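Local structure of glycerol kinase, putative (Plasmodium falciparum, 2W40) at residues I347-R359 with L384-S398. The protein probably phosphorylates glycerol at the expense of ATP to give sn-glycerol 3-phosphate, the entry step of glycerol degradation, as in other glycerol kinases. Sequence-based numbering, arbitrary orientation. Where two conformers were deposited one is given.
Sequences IFVPAFSGLYAPR and LLEGIAFQLNEIVDS. With EDO (1,2-ethanediol), chain B; EDO (1,2-ethanediol), chain D.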
loop_
_atom_site.group_PDB
_atom_site.type_symbol
_atom_site.label_atom_id
_atom_site.label_comp_id
_atom_site.label_asym_id
_atom_site.label_seq_id
_atom_site.Cartn_x
_atom_site.Cartn_y
_atom_site.Cartn_z
ATOM N N ILE C 347 4.626 -6.049 -5.997
ATOM C CA ILE C 347 5.593 -5.136 -6.515
ATOM C C ILE C 347 5.227 -3.794 -6.003
ATOM O O ILE C 347 4.047 -3.389 -6.019
ATOM C CB ILE C 347 5.670 -5.138 -8.078
ATOM C CG1 ILE C 347 6.002 -6.528 -8.572
ATOM C CG2 ILE C 347 6.567 -4.021 -8.613
ATOM C CD1 ILE C 347 5.790 -6.778 -9.925
ATOM N N PHE C 348 6.240 -3.065 -5.649
ATOM C CA PHE C 348 6.099 -1.673 -5.109
ATOM C C PHE C 348 6.941 -0.774 -5.995
ATOM O O PHE C 348 8.166 -0.865 -5.949
ATOM C CB PHE C 348 6.581 -1.619 -3.645
ATOM C CG PHE C 348 6.108 -0.423 -2.828
ATOM C CD1 PHE C 348 5.894 -0.577 -1.492
ATOM C CD2 PHE C 348 5.963 0.830 -3.339
ATOM C CE1 PHE C 348 5.542 0.473 -0.720
ATOM C CE2 PHE C 348 5.515 1.870 -2.584
ATOM C CZ PHE C 348 5.336 1.695 -1.239
ATOM N N VAL C 349 6.285 0.084 -6.775
ATOM C CA VAL C 349 7.011 1.001 -7.618
ATOM C C VAL C 349 7.219 2.249 -6.766
ATOM O O VAL C 349 6.273 2.968 -6.574
ATOM C CB VAL C 349 6.292 1.311 -8.960
ATOM C CG1 VAL C 349 7.056 2.350 -9.772
ATOM C CG2 VAL C 349 5.997 0.045 -9.742
ATOM N N PRO C 350 8.438 2.442 -6.175
ATOM C CA PRO C 350 8.654 3.461 -5.125
ATOM C C PRO C 350 8.906 4.828 -5.850
ATOM O O PRO C 350 10.077 5.125 -6.343
ATOM C CB PRO C 350 9.942 2.970 -4.388
ATOM C CG PRO C 350 10.298 1.633 -5.012
ATOM C CD PRO C 350 9.676 1.712 -6.420
ATOM N N ALA C 351 7.822 5.520 -6.085
ATOM C CA ALA C 351 7.793 6.726 -7.016
ATOM C C ALA C 351 7.078 7.863 -6.276
ATOM O O ALA C 351 6.333 8.604 -6.859
ATOM C CB ALA C 351 7.186 6.458 -8.385
ATOM N N PHE C 352 7.370 7.993 -4.988
ATOM C CA PHE C 352 6.652 8.986 -4.177
ATOM C C PHE C 352 6.861 10.399 -4.727
ATOM O O PHE C 352 5.952 11.256 -4.645
ATOM C CB PHE C 352 7.045 8.965 -2.742
ATOM C CG PHE C 352 6.681 7.743 -2.001
ATOM C CD1 PHE C 352 5.414 7.556 -1.525
ATOM C CD2 PHE C 352 7.640 6.702 -1.792
ATOM C CE1 PHE C 352 5.069 6.439 -0.845
ATOM C CE2 PHE C 352 7.296 5.617 -1.146
ATOM C CZ PHE C 352 6.000 5.463 -0.690
ATOM N N SER C 353 8.069 10.664 -5.241
ATOM C CA SER C 353 8.366 11.965 -5.923
ATOM C C SER C 353 8.613 11.787 -7.408
ATOM O O SER C 353 9.422 12.464 -8.003
ATOM C CB SER C 353 9.403 12.714 -5.153
ATOM O OG SER C 353 10.564 12.072 -5.232
ATOM N N GLY C 354 7.884 10.872 -8.052
ATOM C CA GLY C 354 8.122 10.581 -9.461
ATOM C C GLY C 354 9.241 9.552 -9.600
ATOM O O GLY C 354 9.812 9.039 -8.626
ATOM N N LEU C 355 9.498 9.194 -10.826
ATOM C CA LEU C 355 10.681 8.427 -11.209
ATOM C C LEU C 355 11.775 9.357 -11.737
ATOM O O LEU C 355 11.520 10.216 -12.589
ATOM C CB LEU C 355 10.384 7.384 -12.292
ATOM C CG LEU C 355 9.521 6.243 -11.790
ATOM C CD1 LEU C 355 9.041 5.389 -12.933
ATOM C CD2 LEU C 355 10.170 5.424 -10.591
ATOM N N TYR C 356 12.996 9.186 -11.185
ATOM C CA TYR C 356 14.187 9.936 -11.641
ATOM C C TYR C 356 14.859 9.118 -12.710
ATOM O O TYR C 356 14.173 8.742 -13.720
ATOM C CB TYR C 356 15.061 10.272 -10.433
ATOM C CG TYR C 356 14.380 11.218 -9.395
ATOM C CD1 TYR C 356 14.842 12.409 -9.132
ATOM C CD2 TYR C 356 13.270 10.718 -8.612
ATOM C CE1 TYR C 356 14.125 13.246 -8.149
ATOM C CE2 TYR C 356 12.553 11.471 -7.685
ATOM C CZ TYR C 356 13.033 12.798 -7.508
ATOM O OH TYR C 356 12.567 13.721 -6.630
ATOM N N ALA C 357 16.176 8.824 -12.548
ATOM C CA ALA C 357 16.841 8.167 -13.660
ATOM C C ALA C 357 16.382 6.687 -13.774
ATOM O O ALA C 357 16.235 6.014 -12.756
ATOM C CB ALA C 357 18.393 8.299 -13.569
ATOM N N PRO C 358 16.317 6.156 -15.009
ATOM C CA PRO C 358 16.555 6.827 -16.335
ATOM C C PRO C 358 15.292 7.296 -17.051
ATOM O O PRO C 358 15.392 7.905 -18.139
ATOM C CB PRO C 358 17.193 5.727 -17.172
ATOM C CG PRO C 358 16.607 4.462 -16.709
ATOM C CD PRO C 358 16.254 4.683 -15.222
ATOM N N ARG C 359 14.117 7.007 -16.471
ATOM C CA ARG C 359 12.826 7.304 -17.170
ATOM C C ARG C 359 12.344 8.747 -17.056
ATOM O O ARG C 359 11.618 9.232 -17.931
ATOM C CB ARG C 359 11.734 6.339 -16.719
ATOM C CG ARG C 359 12.122 4.846 -16.848
ATOM C CD ARG C 359 10.925 3.982 -16.602
ATOM N NE ARG C 359 11.217 2.533 -16.585
ATOM C CZ ARG C 359 10.500 1.584 -17.126
ATOM N NH1 ARG C 359 9.457 1.908 -17.894
ATOM N NH2 ARG C 359 10.814 0.325 -16.919
ATOM N N LEU C 384 9.330 -2.804 -1.463
ATOM C CA LEU C 384 9.892 -1.409 -1.608
ATOM C C LEU C 384 11.452 -1.550 -1.834
ATOM O O LEU C 384 12.018 -0.955 -2.757
ATOM C CB LEU C 384 9.582 -0.482 -0.464
ATOM C CG LEU C 384 10.151 0.913 -0.622
ATOM C CD1 LEU C 384 9.203 2.043 -0.209
ATOM C CD2 LEU C 384 11.531 1.045 0.059
ATOM N N LEU C 385 12.055 -2.444 -1.039
ATOM C CA LEU C 385 13.513 -2.660 -1.083
ATOM C C LEU C 385 13.904 -3.265 -2.408
ATOM O O LEU C 385 14.831 -2.811 -3.095
ATOM C CB LEU C 385 13.894 -3.546 0.086
ATOM C CG LEU C 385 13.789 -2.836 1.445
ATOM C CD1 LEU C 385 14.146 -3.887 2.539
ATOM C CD2 LEU C 385 14.645 -1.583 1.555
ATOM N N GLU C 386 13.103 -4.224 -2.874
ATOM C CA GLU C 386 13.313 -4.777 -4.193
ATOM C C GLU C 386 13.232 -3.722 -5.259
ATOM O O GLU C 386 14.012 -3.757 -6.219
ATOM C CB GLU C 386 12.394 -5.944 -4.472
ATOM C CG GLU C 386 12.573 -7.213 -3.595
ATOM C CD GLU C 386 11.847 -8.445 -4.171
ATOM O OE1 GLU C 386 11.056 -8.325 -5.180
ATOM O OE2 GLU C 386 12.049 -9.572 -3.592
ATOM N N GLY C 387 12.242 -2.857 -5.156
ATOM C CA GLY C 387 12.122 -1.727 -6.113
ATOM C C GLY C 387 13.352 -0.817 -6.231
ATOM O O GLY C 387 13.608 -0.247 -7.270
ATOM N N ILE C 388 14.152 -0.709 -5.168
ATOM C CA ILE C 388 15.451 -0.014 -5.249
ATOM C C ILE C 388 16.342 -0.712 -6.256
ATOM O O ILE C 388 16.927 -0.079 -7.151
ATOM C CB ILE C 388 16.091 0.177 -3.851
ATOM C CG1 ILE C 388 15.127 0.900 -2.851
ATOM C CG2 ILE C 388 17.510 0.855 -3.974
ATOM C CD1 ILE C 388 15.644 0.954 -1.414
ATOM N N ALA C 389 16.509 -2.037 -6.054
ATOM C CA ALA C 389 17.312 -2.855 -6.956
ATOM C C ALA C 389 16.893 -2.817 -8.383
ATOM O O ALA C 389 17.723 -2.593 -9.273
ATOM C CB ALA C 389 17.432 -4.300 -6.414
ATOM N N PHE C 390 15.565 -2.955 -8.605
ATOM C CA PHE C 390 15.079 -2.842 -9.983
ATOM C C PHE C 390 15.378 -1.506 -10.657
ATOM O O PHE C 390 15.695 -1.467 -11.846
ATOM C CB PHE C 390 13.580 -3.129 -10.006
ATOM C CG PHE C 390 13.225 -4.585 -9.808
ATOM C CD1 PHE C 390 13.691 -5.602 -10.680
ATOM C CD2 PHE C 390 12.433 -4.961 -8.726
ATOM C CE1 PHE C 390 13.313 -6.946 -10.454
ATOM C CE2 PHE C 390 12.077 -6.273 -8.531
ATOM C CZ PHE C 390 12.564 -7.260 -9.373
ATOM N N GLN C 391 15.249 -0.430 -9.888
ATOM C CA GLN C 391 15.594 0.879 -10.434
ATOM C C GLN C 391 17.119 0.998 -10.744
ATOM O O GLN C 391 17.531 1.563 -11.788
ATOM C CB GLN C 391 15.152 1.966 -9.426
ATOM C CG GLN C 391 13.630 2.256 -9.425
ATOM C CD GLN C 391 13.325 3.295 -8.409
ATOM O OE1 GLN C 391 13.279 4.459 -8.725
ATOM N NE2 GLN C 391 13.177 2.876 -7.130
ATOM N N LEU C 392 17.929 0.461 -9.828
ATOM C CA LEU C 392 19.359 0.495 -10.015
ATOM C C LEU C 392 19.752 -0.268 -11.269
ATOM O O LEU C 392 20.629 0.134 -12.016
ATOM C CB LEU C 392 20.022 -0.016 -8.740
ATOM C CG LEU C 392 21.535 0.201 -8.781
ATOM C CD1 LEU C 392 21.978 1.689 -8.931
ATOM C CD2 LEU C 392 22.193 -0.507 -7.592
ATOM N N ASN C 393 19.082 -1.397 -11.526
ATOM C CA ASN C 393 19.354 -2.189 -12.720
ATOM C C ASN C 393 19.112 -1.409 -14.005
ATOM O O ASN C 393 19.893 -1.462 -14.954
ATOM C CB ASN C 393 18.479 -3.414 -12.699
ATOM C CG ASN C 393 18.729 -4.298 -13.895
ATOM O OD1 ASN C 393 19.886 -4.599 -14.234
ATOM N ND2 ASN C 393 17.622 -4.810 -14.510
ATOM N N GLU C 394 18.020 -0.641 -13.989
ATOM C CA GLU C 394 17.764 0.246 -15.133
ATOM C C GLU C 394 18.885 1.299 -15.394
ATOM O O GLU C 394 19.300 1.558 -16.537
ATOM C CB GLU C 394 16.389 0.942 -15.027
ATOM C CG GLU C 394 15.275 -0.048 -14.992
ATOM C CD GLU C 394 13.878 0.563 -15.178
ATOM O OE1 GLU C 394 13.736 1.792 -15.426
ATOM O OE2 GLU C 394 12.875 -0.242 -15.088
ATOM N N ILE C 395 19.358 1.890 -14.333
ATOM C CA ILE C 395 20.500 2.771 -14.320
ATOM C C ILE C 395 21.736 2.084 -14.868
ATOM O O ILE C 395 22.438 2.667 -15.714
ATOM C CB ILE C 395 20.732 3.411 -12.928
ATOM C CG1 ILE C 395 19.635 4.470 -12.659
ATOM C CG2 ILE C 395 22.112 4.072 -12.795
ATOM C CD1 ILE C 395 19.544 4.961 -11.188
ATOM N N VAL C 396 22.013 0.861 -14.409
ATOM C CA VAL C 396 23.223 0.139 -14.868
ATOM C C VAL C 396 23.133 -0.142 -16.368
ATOM O O VAL C 396 24.097 -0.031 -17.135
ATOM C CB VAL C 396 23.466 -1.118 -14.067
ATOM C CG1 VAL C 396 24.626 -1.994 -14.773
ATOM C CG2 VAL C 396 23.774 -0.688 -12.573
ATOM N N ASP C 397 21.924 -0.471 -16.820
ATOM C CA ASP C 397 21.736 -0.702 -18.238
ATOM C C ASP C 397 22.014 0.577 -19.053
ATOM O O ASP C 397 22.653 0.510 -20.140
ATOM C CB ASP C 397 20.349 -1.255 -18.531
ATOM C CG ASP C 397 20.177 -2.722 -18.112
ATOM O OD1 ASP C 397 21.184 -3.475 -17.946
ATOM O OD2 ASP C 397 19.011 -3.107 -17.921
ATOM N N SER C 398 21.555 1.746 -18.569
ATOM C CA SER C 398 21.850 2.966 -19.259
ATOM C C SER C 398 23.388 3.223 -19.277
ATOM O O SER C 398 23.937 3.689 -20.253
ATOM C CB SER C 398 21.080 4.142 -18.590
ATOM O OG SER C 398 19.697 4.025 -18.788
HETATM C C1 EDO B . 16.450 -0.013 -18.789
HETATM O O1 EDO B . 16.932 -1.398 -18.556
HETATM C C2 EDO B . 17.396 1.172 -18.482
HETATM O O2 EDO B . 17.992 2.032 -19.499
HETATM C C1 EDO D . 9.825 -9.535 -8.022
HETATM O O1 EDO D . 11.037 -9.844 -7.292
HETATM C C2 EDO D . 8.610 -10.052 -7.222
HETATM O O2 EDO D . 8.641 -11.509 -7.099
HETATM O O HOH W 1 12.624 6.364 -6.817
HETATM O O HOH W 2 14.241 6.402 -10.704
HETATM O O HOH W 3 15.570 3.605 -12.141
#
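F348 and L384 open the tightly packed end of this contact, their side chains running side by side in the same direction. L384 swings CG anti to its own nitrogen (chi1 -180°), which lays CD1 over one face of the F348 ring, 4.2 Å from its centroid, a CH-pi contact; the same methyl meets the F352 ring near its plane. P350 then presses its ring onto the helix where G387 has no side chain, P350 CG lying 4.0 Å from G387 CA. In the middle, waters bridge the polar groups. Q391 slides past P350, its NE2 turned back to G387 O, 3.2 Å away, and held there above the carbonyl plane, while Q391 OE1 accepts from a water that also donates to P350 O. At the more solvent-facing end, where P358, R359 and E394 are partly exposed, P358 CD packs 3.7 Å from E394 CB and R359 grips E394 side-on: NE reaches OE1 at 2.9 Å and NH2 reaches OE2 at 2.8 Å, both nearly straight, with guanidinium and carboxylate planes 35° apart. W492 NE1 also hydrogen-bonds to E394 OE2. Such layering, from apolar core through bridging waters to a salt bridge, here joins strand 347-349 and the following loop to helix 377-403 within the C-terminal domain of the actin-like FGGY kinase fold.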